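Local coordinates for protein SnoK (Streptomyces nogalater, PDB 5EPA) that acts as a non-heme iron, 2-oxoglutarate-dependent carbocyclase in the biosynthesis of the polyketide nogalamycin, at residues E75-Y80 with L128-H133; L120-K125 with S231-H236; D134-L139 with H216-V221. All coordinates share one frame; numbering follows the deposited sequence.

Interaction 1 (E75-Y80 with L128-H133); sequences EVQVHY and LPTLVH. With FE (Fe (III) ion), chain G; AKG (2-oxoglutaric acid), chain H.
Val76 and Gln77 clasp the chain from Leu128 to Leu131 beside the co-substrate pocket of the double-stranded beta-helix, the cupin fold of the PhyH family, where the larger sheet approaches strand 130-133 at the margin of the smaller one. Two hydrogen bonds join the segments. Leu128 N donates to Val76 O (2.8 Å) along a nearly straight path, and Leu131 N reaches Gln77 OE1 at 3.0 Å from above the amide plane instead of along a lone pair. The extended Gln77 chain, with CG anti to its own carbonyl carbon (chi1 -61°), carries the amide across; its backbone forms a classic beta bulge with Val78 opposite Trp69.

Packing fills in around these bonds. Leu128 CD1 rests on Glu75 CA at 3.7 Å, Gln77 CG lies against Pro129 O, and Val78 CG2 comes within 3.4 Å of Thr130 OG1, lining the co-substrate pocket.

Thr130 OG1 donates to 2-oxoglutarate O4 (2.8 Å) and accepts from Lys122 NZ. At the far end of the strand, His133 NE2 binds the iron at 2.1 Å, alongside Asp135, His222, a water and the co-substrate: the facial triad of two histidines and one carboxylate, with His133 and Asp135 as its HxD pair. The His133 ring is held in its rotation by ND1, which donates to Leu131 O at 2.9 Å, with the acceptor close to the ring plane and ND1 in the carbonyl plane.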
loop_
_atom_site.group_PDB
_atom_site.type_symbol
_atom_site.label_atom_id
_atom_site.label_comp_id
_atom_site.label_asym_id
_atom_site.label_seq_id
_atom_site.Cartn_x
_atom_site.Cartn_y
_atom_site.Cartn_z
ATOM N N GLU A 75 8.536 12.512 -15.553
ATOM C CA GLU A 75 7.547 11.443 -15.637
ATOM C C GLU A 75 7.309 10.860 -14.272
ATOM O O GLU A 75 7.351 9.652 -14.072
ATOM C CB GLU A 75 7.993 10.394 -16.635
ATOM C CG GLU A 75 8.151 10.980 -18.016
ATOM C CD GLU A 75 8.458 9.963 -19.109
ATOM O OE1 GLU A 75 7.988 8.797 -19.032
ATOM O OE2 GLU A 75 9.191 10.343 -20.071
ATOM N N VAL A 76 7.027 11.741 -13.326
ATOM C CA VAL A 76 6.837 11.335 -11.961
ATOM C C VAL A 76 5.426 10.813 -11.774
ATOM O O VAL A 76 4.471 11.539 -11.954
ATOM C CB VAL A 76 7.092 12.498 -10.986
ATOM C CG1 VAL A 76 6.912 12.044 -9.529
ATOM C CG2 VAL A 76 8.493 13.075 -11.170
ATOM N N GLN A 77 5.288 9.565 -11.343
ATOM C CA GLN A 77 4.020 9.041 -10.837
ATOM C C GLN A 77 3.823 9.371 -9.365
ATOM O O GLN A 77 2.762 9.829 -8.973
ATOM C CB GLN A 77 3.941 7.524 -11.041
ATOM C CG GLN A 77 4.014 7.136 -12.493
ATOM C CD GLN A 77 4.050 5.641 -12.741
ATOM O OE1 GLN A 77 3.412 4.843 -12.057
ATOM N NE2 GLN A 77 4.852 5.256 -13.711
ATOM N N VAL A 78 4.833 9.081 -8.544
ATOM C CA VAL A 78 4.764 9.294 -7.107
ATOM C C VAL A 78 6.135 9.671 -6.568
ATOM O O VAL A 78 7.157 9.161 -7.042
ATOM C CB VAL A 78 4.302 8.026 -6.392
ATOM C CG1 VAL A 78 4.144 8.282 -4.916
ATOM C CG2 VAL A 78 2.977 7.536 -6.914
ATOM N N HIS A 79 6.179 10.616 -5.629
ATOM C CA HIS A 79 7.423 10.868 -4.843
ATOM C C HIS A 79 7.331 10.025 -3.605
ATOM O O HIS A 79 6.290 10.059 -2.926
ATOM C CB HIS A 79 7.594 12.312 -4.441
ATOM C CG HIS A 79 8.143 13.165 -5.522
ATOM N ND1 HIS A 79 7.631 14.406 -5.815
ATOM C CD2 HIS A 79 9.146 12.957 -6.404
ATOM C CE1 HIS A 79 8.294 14.931 -6.837
ATOM N NE2 HIS A 79 9.236 14.077 -7.196
ATOM N N TYR A 80 8.387 9.272 -3.294
ATOM C CA TYR A 80 8.305 8.386 -2.154
ATOM C C TYR A 80 9.553 8.344 -1.286
ATOM O O TYR A 80 10.630 8.737 -1.705
ATOM C CB TYR A 80 7.946 6.967 -2.603
ATOM C CG TYR A 80 9.052 6.240 -3.322
ATOM C CD1 TYR A 80 9.200 6.337 -4.678
ATOM C CD2 TYR A 80 9.908 5.380 -2.634
ATOM C CE1 TYR A 80 10.200 5.629 -5.358
ATOM C CE2 TYR A 80 10.913 4.670 -3.307
ATOM C CZ TYR A 80 11.050 4.812 -4.670
ATOM O OH TYR A 80 12.023 4.134 -5.331
ATOM N N LEU A 128 1.986 12.056 -13.104
ATOM C CA LEU A 128 1.274 11.087 -13.918
ATOM C C LEU A 128 0.373 10.207 -13.061
ATOM O O LEU A 128 0.534 10.147 -11.832
ATOM C CB LEU A 128 2.288 10.202 -14.656
ATOM C CG LEU A 128 3.142 10.890 -15.734
ATOM C CD1 LEU A 128 4.194 9.909 -16.228
ATOM C CD2 LEU A 128 2.296 11.379 -16.903
ATOM N N PRO A 129 -0.555 9.497 -13.702
ATOM C CA PRO A 129 -1.238 8.444 -12.975
ATOM C C PRO A 129 -0.238 7.408 -12.502
ATOM O O PRO A 129 0.795 7.216 -13.134
ATOM C CB PRO A 129 -2.156 7.791 -14.058
ATOM C CG PRO A 129 -2.286 8.802 -15.128
ATOM C CD PRO A 129 -0.993 9.566 -15.113
ATOM N N THR A 130 -0.555 6.739 -11.404
ATOM C CA THR A 130 0.223 5.584 -10.966
ATOM C C THR A 130 -0.236 4.368 -11.790
ATOM O O THR A 130 -1.386 3.946 -11.723
ATOM C CB THR A 130 0.024 5.281 -9.492
ATOM O OG1 THR A 130 0.329 6.437 -8.710
ATOM C CG2 THR A 130 0.932 4.153 -9.076
ATOM N N LEU A 131 0.681 3.823 -12.557
ATOM C CA LEU A 131 0.393 2.753 -13.468
ATOM C C LEU A 131 -0.173 1.539 -12.731
ATOM O O LEU A 131 0.301 1.125 -11.676
ATOM C CB LEU A 131 1.658 2.390 -14.256
ATOM C CG LEU A 131 1.528 1.316 -15.380
ATOM C CD1 LEU A 131 0.688 1.777 -16.557
ATOM C CD2 LEU A 131 2.922 0.918 -15.853
ATOM N N VAL A 132 -1.185 0.949 -13.351
ATOM C CA VAL A 132 -1.861 -0.232 -12.817
ATOM C C VAL A 132 -0.883 -1.386 -12.507
ATOM O O VAL A 132 0.030 -1.658 -13.270
ATOM C CB VAL A 132 -2.976 -0.718 -13.795
ATOM C CG1 VAL A 132 -2.376 -1.177 -15.128
ATOM C CG2 VAL A 132 -3.802 -1.845 -13.196
ATOM N N HIS A 133 -1.136 -2.076 -11.396
ATOM C CA HIS A 133 -0.314 -3.216 -10.977
ATOM C C HIS A 133 -0.975 -3.965 -9.853
ATOM O O HIS A 133 -1.982 -3.514 -9.324
ATOM C CB HIS A 133 1.078 -2.716 -10.492
ATOM C CG HIS A 133 1.014 -1.825 -9.277
ATOM N ND1 HIS A 133 0.621 -0.508 -9.339
ATOM C CD2 HIS A 133 1.271 -2.078 -7.963
ATOM C CE1 HIS A 133 0.635 0.012 -8.116
ATOM N NE2 HIS A 133 0.987 -0.930 -7.238
HETATM FE FE FE G . 0.602 -0.850 -5.163
HETATM C C1 AKG H . 0.016 0.931 -3.101
HETATM O O1 AKG H . -0.235 1.409 -1.966
HETATM O O2 AKG H . 0.237 -0.281 -3.366
HETATM C C2 AKG H . 0.102 1.822 -4.256
HETATM O O5 AKG H . 0.341 1.251 -5.309
HETATM C C3 AKG H . -0.097 3.310 -4.116
HETATM C C4 AKG H . 0.224 4.162 -5.346
HETATM C C5 AKG H . -0.095 5.644 -5.069
HETATM O O3 AKG H . -0.131 6.111 -3.885
HETATM O O4 AKG H . -0.319 6.409 -6.011
HETATM O O HOH W 1 2.691 -0.487 -4.737
#

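Interaction 2 (L120-K125 with S231-H236). With AKG (2-oxoglutaric acid), chain H.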
loop_
_atom_site.group_PDB
_atom_site.type_symbol
_atom_site.label_atom_id
_atom_site.label_comp_id
_atom_site.label_asym_id
_atom_site.label_seq_id
_atom_site.Cartn_x
_atom_site.Cartn_y
_atom_site.Cartn_z
ATOM N N LEU A 120 3.941 8.410 0.381
ATOM C CA LEU A 120 3.464 8.400 -1.035
ATOM C C LEU A 120 2.797 9.712 -1.416
ATOM O O LEU A 120 1.626 9.964 -1.092
ATOM C CB LEU A 120 2.476 7.251 -1.261
ATOM C CG LEU A 120 3.022 5.842 -1.011
ATOM C CD1 LEU A 120 1.825 4.917 -0.772
ATOM C CD2 LEU A 120 3.902 5.341 -2.139
ATOM N N VAL A 121 3.568 10.560 -2.087
ATOM C CA VAL A 121 3.176 11.964 -2.336
ATOM C C VAL A 121 2.928 12.181 -3.806
ATOM O O VAL A 121 3.711 11.704 -4.642
ATOM C CB VAL A 121 4.278 12.941 -1.873
ATOM C CG1 VAL A 121 4.077 14.332 -2.443
ATOM C CG2 VAL A 121 4.284 13.054 -0.359
ATOM N N LYS A 122 1.847 12.880 -4.130
ATOM C CA LYS A 122 1.628 13.348 -5.510
ATOM C C LYS A 122 1.491 14.870 -5.534
ATOM O O LYS A 122 0.557 15.390 -4.965
ATOM C CB LYS A 122 0.378 12.717 -6.168
ATOM C CG LYS A 122 0.552 11.277 -6.667
ATOM C CD LYS A 122 -0.689 10.831 -7.450
ATOM C CE LYS A 122 -0.649 9.356 -7.881
ATOM N NZ LYS A 122 0.048 9.168 -9.170
ATOM N N GLU A 123 2.400 15.547 -6.218
ATOM C CA GLU A 123 2.340 16.976 -6.330
ATOM C C GLU A 123 1.309 17.350 -7.388
ATOM O O GLU A 123 1.165 16.638 -8.386
ATOM C CB GLU A 123 3.690 17.545 -6.737
ATOM C CG GLU A 123 4.798 17.381 -5.703
ATOM C CD GLU A 123 4.667 18.300 -4.465
ATOM O OE1 GLU A 123 3.995 19.384 -4.550
ATOM O OE2 GLU A 123 5.269 17.926 -3.386
ATOM N N PRO A 124 0.597 18.468 -7.176
ATOM C CA PRO A 124 -0.452 18.904 -8.096
ATOM C C PRO A 124 0.100 19.363 -9.425
ATOM O O PRO A 124 1.097 20.062 -9.470
ATOM C CB PRO A 124 -1.098 20.077 -7.366
ATOM C CG PRO A 124 -0.026 20.601 -6.426
ATOM C CD PRO A 124 0.779 19.395 -6.042
ATOM N N LYS A 125 -0.505 18.874 -10.505
ATOM C CA LYS A 125 -0.154 19.262 -11.881
ATOM C C LYS A 125 1.245 18.832 -12.348
ATOM O O LYS A 125 1.658 19.195 -13.436
ATOM C CB LYS A 125 -0.301 20.779 -12.058
ATOM C CG LYS A 125 -1.633 21.301 -11.551
ATOM C CD LYS A 125 -2.189 22.441 -12.403
ATOM C CE LYS A 125 -3.707 22.539 -12.261
ATOM N NZ LYS A 125 -4.083 22.858 -10.851
ATOM N N SER A 231 -3.704 20.988 -4.786
ATOM C CA SER A 231 -3.113 20.643 -3.486
ATOM C C SER A 231 -2.370 19.329 -3.529
ATOM O O SER A 231 -2.794 18.379 -4.198
ATOM C CB SER A 231 -4.209 20.519 -2.435
ATOM O OG SER A 231 -4.790 21.756 -2.246
ATOM N N VAL A 232 -1.314 19.263 -2.738
ATOM C CA VAL A 232 -0.539 18.075 -2.589
ATOM C C VAL A 232 -1.420 16.927 -2.080
ATOM O O VAL A 232 -2.262 17.113 -1.221
ATOM C CB VAL A 232 0.634 18.303 -1.572
ATOM C CG1 VAL A 232 1.363 16.987 -1.355
ATOM C CG2 VAL A 232 1.643 19.314 -2.072
ATOM N N ARG A 233 -1.164 15.735 -2.569
ATOM C CA ARG A 233 -1.742 14.514 -1.961
ATOM C C ARG A 233 -0.694 13.761 -1.183
ATOM O O ARG A 233 0.376 13.474 -1.713
ATOM C CB ARG A 233 -2.239 13.542 -3.032
ATOM C CG ARG A 233 -2.875 12.326 -2.433
ATOM C CD ARG A 233 -2.819 11.135 -3.371
ATOM N NE ARG A 233 -1.632 10.359 -3.117
ATOM C CZ ARG A 233 -1.259 9.267 -3.776
ATOM N NH1 ARG A 233 -1.957 8.740 -4.797
ATOM N NH2 ARG A 233 -0.127 8.701 -3.404
ATOM N N MET A 234 -0.991 13.382 0.048
ATOM C CA MET A 234 -0.065 12.516 0.785
ATOM C C MET A 234 -0.808 11.348 1.361
ATOM O O MET A 234 -1.730 11.517 2.145
ATOM C CB MET A 234 0.674 13.241 1.914
ATOM C CG MET A 234 1.631 12.300 2.647
ATOM S SD MET A 234 2.498 12.906 4.135
ATOM C CE MET A 234 3.438 14.255 3.444
ATOM N N ALA A 235 -0.354 10.149 1.003
ATOM C CA ALA A 235 -0.757 8.960 1.722
ATOM C C ALA A 235 0.466 8.274 2.346
ATOM O O ALA A 235 1.617 8.574 1.999
ATOM C CB ALA A 235 -1.482 7.998 0.797
ATOM N N HIS A 236 0.189 7.321 3.236
ATOM C CA HIS A 236 1.206 6.458 3.794
ATOM C C HIS A 236 0.777 5.027 3.573
ATOM O O HIS A 236 -0.247 4.596 4.078
ATOM C CB HIS A 236 1.409 6.709 5.289
ATOM C CG HIS A 236 2.751 6.280 5.793
ATOM N ND1 HIS A 236 3.827 7.127 5.837
ATOM C CD2 HIS A 236 3.213 5.071 6.175
ATOM C CE1 HIS A 236 4.896 6.475 6.254
ATOM N NE2 HIS A 236 4.546 5.222 6.479
HETATM C C1 AKG H . 0.016 0.931 -3.101
HETATM O O1 AKG H . -0.235 1.409 -1.966
HETATM O O2 AKG H . 0.237 -0.281 -3.366
HETATM C C2 AKG H . 0.102 1.822 -4.256
HETATM O O5 AKG H . 0.341 1.251 -5.309
HETATM C C3 AKG H . -0.097 3.310 -4.116
HETATM C C4 AKG H . 0.224 4.162 -5.346
HETATM C C5 AKG H . -0.095 5.644 -5.069
HETATM O O3 AKG H . -0.131 6.111 -3.885
HETATM O O4 AKG H . -0.319 6.409 -6.011
#
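The Arg233 guanidinium carries the aliphatic part of Lys122 on one face, with CG 3.9 Å above the plane and over its centre, while its edge is turned to Leu120 O and to the distal carboxylate of 2-oxoglutarate. Along that edge Arg233 NH2 donates to 2-oxoglutarate O3 at 2.6 Å and Arg233 NH1 to O4 at 3.1 Å. A bend at chi3 of Arg233 (92°) turns the group into this position. Arg233 NH2 also donates almost straight (178°) to Leu120 O at 3.2 Å, from above the carbonyl plane; Ala235 N reaches the same Leu120 O from the opposite face at 2.9 Å. Lys122 runs beside Arg233 in the same direction, and its NZ is hydrogen-bonded to Gln77 O.

The backbones are antiparallel: Leu120 with Ala235 and Lys122 with Arg233 form hydrogen-bonded pairs flanking the non-hydrogen-bonded pair Val121 with Met234. On the sheet face away from the ligand, Val121 CG1 touches Val232 CG1 (3.9 Å) and its CG2 meets Met234 CE, beneath helix 47-64. An arginine on a strand of the larger sheet that binds the C5 carboxylate is characteristic of the 2-oxoglutarate pocket in double-stranded beta-helix dioxygenases.

Interaction 3 (D134-L139 with H216-V221). With FE (Fe (III) ion), chain G; AKG (2-oxoglutaric acid), chain H.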
loop_
_atom_site.group_PDB
_atom_site.type_symbol
_atom_site.label_atom_id
_atom_site.label_comp_id
_atom_site.label_asym_id
_atom_site.label_seq_id
_atom_site.Cartn_x
_atom_site.Cartn_y
_atom_site.Cartn_z
ATOM N N ASP A 134 -0.400 -5.096 -9.469
ATOM C CA ASP A 134 -0.665 -5.667 -8.159
ATOM C C ASP A 134 0.640 -5.610 -7.365
ATOM O O ASP A 134 1.697 -5.349 -7.922
ATOM C CB ASP A 134 -1.221 -7.070 -8.207
ATOM C CG ASP A 134 -0.233 -8.120 -8.784
ATOM O OD1 ASP A 134 0.979 -8.081 -8.480
ATOM O OD2 ASP A 134 -0.719 -9.014 -9.532
ATOM N N ASP A 135 0.544 -5.723 -6.054
ATOM C CA ASP A 135 1.717 -5.453 -5.205
ATOM C C ASP A 135 2.594 -6.686 -5.111
ATOM O O ASP A 135 3.803 -6.578 -5.025
ATOM C CB ASP A 135 1.272 -4.992 -3.840
ATOM C CG ASP A 135 0.682 -3.580 -3.841
ATOM O OD1 ASP A 135 1.043 -2.658 -4.659
ATOM O OD2 ASP A 135 -0.184 -3.414 -2.961
ATOM N N GLU A 136 1.966 -7.858 -5.154
ATOM C CA GLU A 136 2.664 -9.119 -5.103
ATOM C C GLU A 136 3.811 -9.167 -6.089
ATOM O O GLU A 136 4.898 -9.671 -5.790
ATOM C CB GLU A 136 1.657 -10.263 -5.349
ATOM C CG GLU A 136 2.237 -11.652 -5.446
ATOM C CD GLU A 136 1.162 -12.721 -5.686
ATOM O OE1 GLU A 136 0.487 -12.729 -6.763
ATOM O OE2 GLU A 136 0.975 -13.562 -4.760
ATOM N N THR A 137 3.569 -8.677 -7.272
ATOM C CA THR A 137 4.537 -8.766 -8.351
ATOM C C THR A 137 5.883 -8.106 -7.987
ATOM O O THR A 137 6.952 -8.603 -8.321
ATOM C CB THR A 137 3.945 -8.095 -9.604
ATOM O OG1 THR A 137 2.741 -8.808 -10.021
ATOM C CG2 THR A 137 4.928 -8.066 -10.736
ATOM N N GLY A 138 5.810 -6.975 -7.295
ATOM C CA GLY A 138 6.991 -6.235 -6.871
ATOM C C GLY A 138 7.500 -6.433 -5.437
ATOM O O GLY A 138 8.432 -5.748 -5.015
ATOM N N LEU A 139 6.909 -7.359 -4.686
ATOM C CA LEU A 139 7.384 -7.690 -3.340
ATOM C C LEU A 139 8.405 -8.801 -3.404
ATOM O O LEU A 139 8.171 -9.821 -4.037
ATOM C CB LEU A 139 6.236 -8.134 -2.447
ATOM C CG LEU A 139 5.323 -6.992 -1.958
ATOM C CD1 LEU A 139 4.067 -7.561 -1.335
ATOM C CD2 LEU A 139 5.994 -6.060 -0.968
ATOM N N HIS A 216 -6.038 -2.998 0.739
ATOM C CA HIS A 216 -6.144 -3.872 -0.443
ATOM C C HIS A 216 -5.187 -5.055 -0.390
ATOM O O HIS A 216 -4.010 -4.929 -0.026
ATOM C CB HIS A 216 -6.003 -3.061 -1.795
ATOM C CG HIS A 216 -4.643 -2.494 -2.044
ATOM N ND1 HIS A 216 -4.277 -1.249 -1.612
ATOM C CD2 HIS A 216 -3.547 -3.017 -2.643
ATOM C CE1 HIS A 216 -3.014 -1.022 -1.925
ATOM N NE2 HIS A 216 -2.564 -2.059 -2.594
ATOM N N HIS A 217 -5.706 -6.193 -0.824
ATOM C CA HIS A 217 -4.925 -7.427 -0.911
ATOM C C HIS A 217 -3.763 -7.336 -1.901
ATOM O O HIS A 217 -3.784 -6.543 -2.837
ATOM C CB HIS A 217 -5.838 -8.569 -1.274
ATOM C CG HIS A 217 -5.218 -9.919 -1.123
ATOM N ND1 HIS A 217 -4.521 -10.531 -2.138
ATOM C CD2 HIS A 217 -5.239 -10.801 -0.098
ATOM C CE1 HIS A 217 -4.116 -11.723 -1.741
ATOM N NE2 HIS A 217 -4.538 -11.911 -0.503
ATOM N N CYS A 218 -2.720 -8.123 -1.666
ATOM C CA CYS A 218 -1.480 -8.063 -2.490
ATOM C C CYS A 218 -1.678 -8.518 -3.944
ATOM O O CYS A 218 -0.818 -8.303 -4.789
ATOM C CB CYS A 218 -0.322 -8.858 -1.864
ATOM S SG CYS A 218 -0.612 -10.657 -1.718
ATOM N N ARG A 219 -2.808 -9.152 -4.218
ATOM C CA ARG A 219 -3.202 -9.543 -5.582
ATOM C C ARG A 219 -4.255 -8.685 -6.203
ATOM O O ARG A 219 -4.612 -8.899 -7.367
ATOM C CB ARG A 219 -3.685 -10.979 -5.603
ATOM C CG ARG A 219 -2.538 -11.935 -5.514
ATOM C CD ARG A 219 -3.032 -13.350 -5.536
ATOM N NE ARG A 219 -1.953 -14.221 -5.132
ATOM C CZ ARG A 219 -2.035 -15.538 -5.116
ATOM N NH1 ARG A 219 -3.139 -16.131 -5.490
ATOM N NH2 ARG A 219 -1.007 -16.247 -4.712
ATOM N N THR A 220 -4.796 -7.742 -5.440
ATOM C CA THR A 220 -5.799 -6.840 -5.969
ATOM C C THR A 220 -5.126 -5.888 -6.960
ATOM O O THR A 220 -4.150 -5.206 -6.625
ATOM C CB THR A 220 -6.491 -6.053 -4.869
ATOM O OG1 THR A 220 -7.139 -6.971 -3.993
ATOM C CG2 THR A 220 -7.535 -5.083 -5.465
ATOM N N VAL A 221 -5.643 -5.868 -8.180
ATOM C CA VAL A 221 -5.169 -4.956 -9.190
ATOM C C VAL A 221 -5.634 -3.548 -8.811
ATOM O O VAL A 221 -6.828 -3.324 -8.566
ATOM C CB VAL A 221 -5.653 -5.367 -10.588
ATOM C CG1 VAL A 221 -5.265 -4.355 -11.640
ATOM C CG2 VAL A 221 -5.041 -6.696 -10.959
HETATM FE FE FE G . 0.602 -0.850 -5.163
HETATM C C1 AKG H . 0.016 0.931 -3.101
HETATM O O1 AKG H . -0.235 1.409 -1.966
HETATM O O2 AKG H . 0.237 -0.281 -3.366
HETATM C C2 AKG H . 0.102 1.822 -4.256
HETATM O O5 AKG H . 0.341 1.251 -5.309
HETATM C C3 AKG H . -0.097 3.310 -4.116
HETATM C C4 AKG H . 0.224 4.162 -5.346
HETATM C C5 AKG H . -0.095 5.644 -5.069
HETATM O O3 AKG H . -0.131 6.111 -3.885
HETATM O O4 AKG H . -0.319 6.409 -6.011
HETATM O O HOH W 2 -1.114 -4.867 -1.210
HETATM O O HOH W 3 -2.199 -5.513 -4.742
HETATM O O HOH W 1 2.691 -0.487 -4.737
#
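Asp135 OD2 is gripped by His216 NE2 (2.8 Å), by water 2 and, weakly, by Thr149 OG1, while OD1 of the same carboxylate binds the iron at 1.9 Å. The imidazole comes to the syn side, somewhat out of the carboxylate plane, and the two planes stand 49° apart. His216 NE2 also makes a weak bond to 2-oxoglutarate O2, so this second-shell histidine touches both a metal ligand and the co-substrate. Water 2 donates onward to His216 O and ties the side chain to the strand.

A second point of attachment is Cys218 O. Cys218 O accepts from Glu136 N at 2.8 Å, in the carbonyl plane and on a lone pair, and only weakly from Asp135 N. Asp135 N also donates to water 3, which in turn donates to His217 O and Thr220 O.

Between side chains, Arg219 NE and Glu136 OE2 form a salt bridge of 3.0 Å, with the oxygen in the guanidinium plane; the extended Glu136 chain, CG anti to its backbone N (chi1 175°), reaches out to it. Within the loop, Asp134 OD1 accepts from Thr137 N (2.9 Å) in an Asx motif, and Asp134 OD2 pairs with Arg173.

The contact packs the loop between strands 130-133 and 141-142 against the type I turn, His217 to Thr220, by which the chain passes from strand 213-217 of the larger sheet to strand 222-224 of the smaller.

In the fold
The three contacts surround one co-substrate pocket. Interactions 1 and 2 have centres about 11 Å apart and touch through Lys122; both reach the larger sheet through its neighbouring strands 76-81 and 112-122, while 130-133 is an edge strand of the smaller. Interactions 1 and 3, with centres about 15 Å apart, share the iron and water 1, since 134-139 directly continues 128-133. Interactions 2 and 3 do not touch, their centres being about 21 Å apart, yet 2-oxoglutarate spans between them. Along the chain, interactions 1 and 2 cross, and interaction 3 is nested within interaction 2. Sequence-distant parts of the chain thus hold the distal carboxylate at one end and the iron at the other.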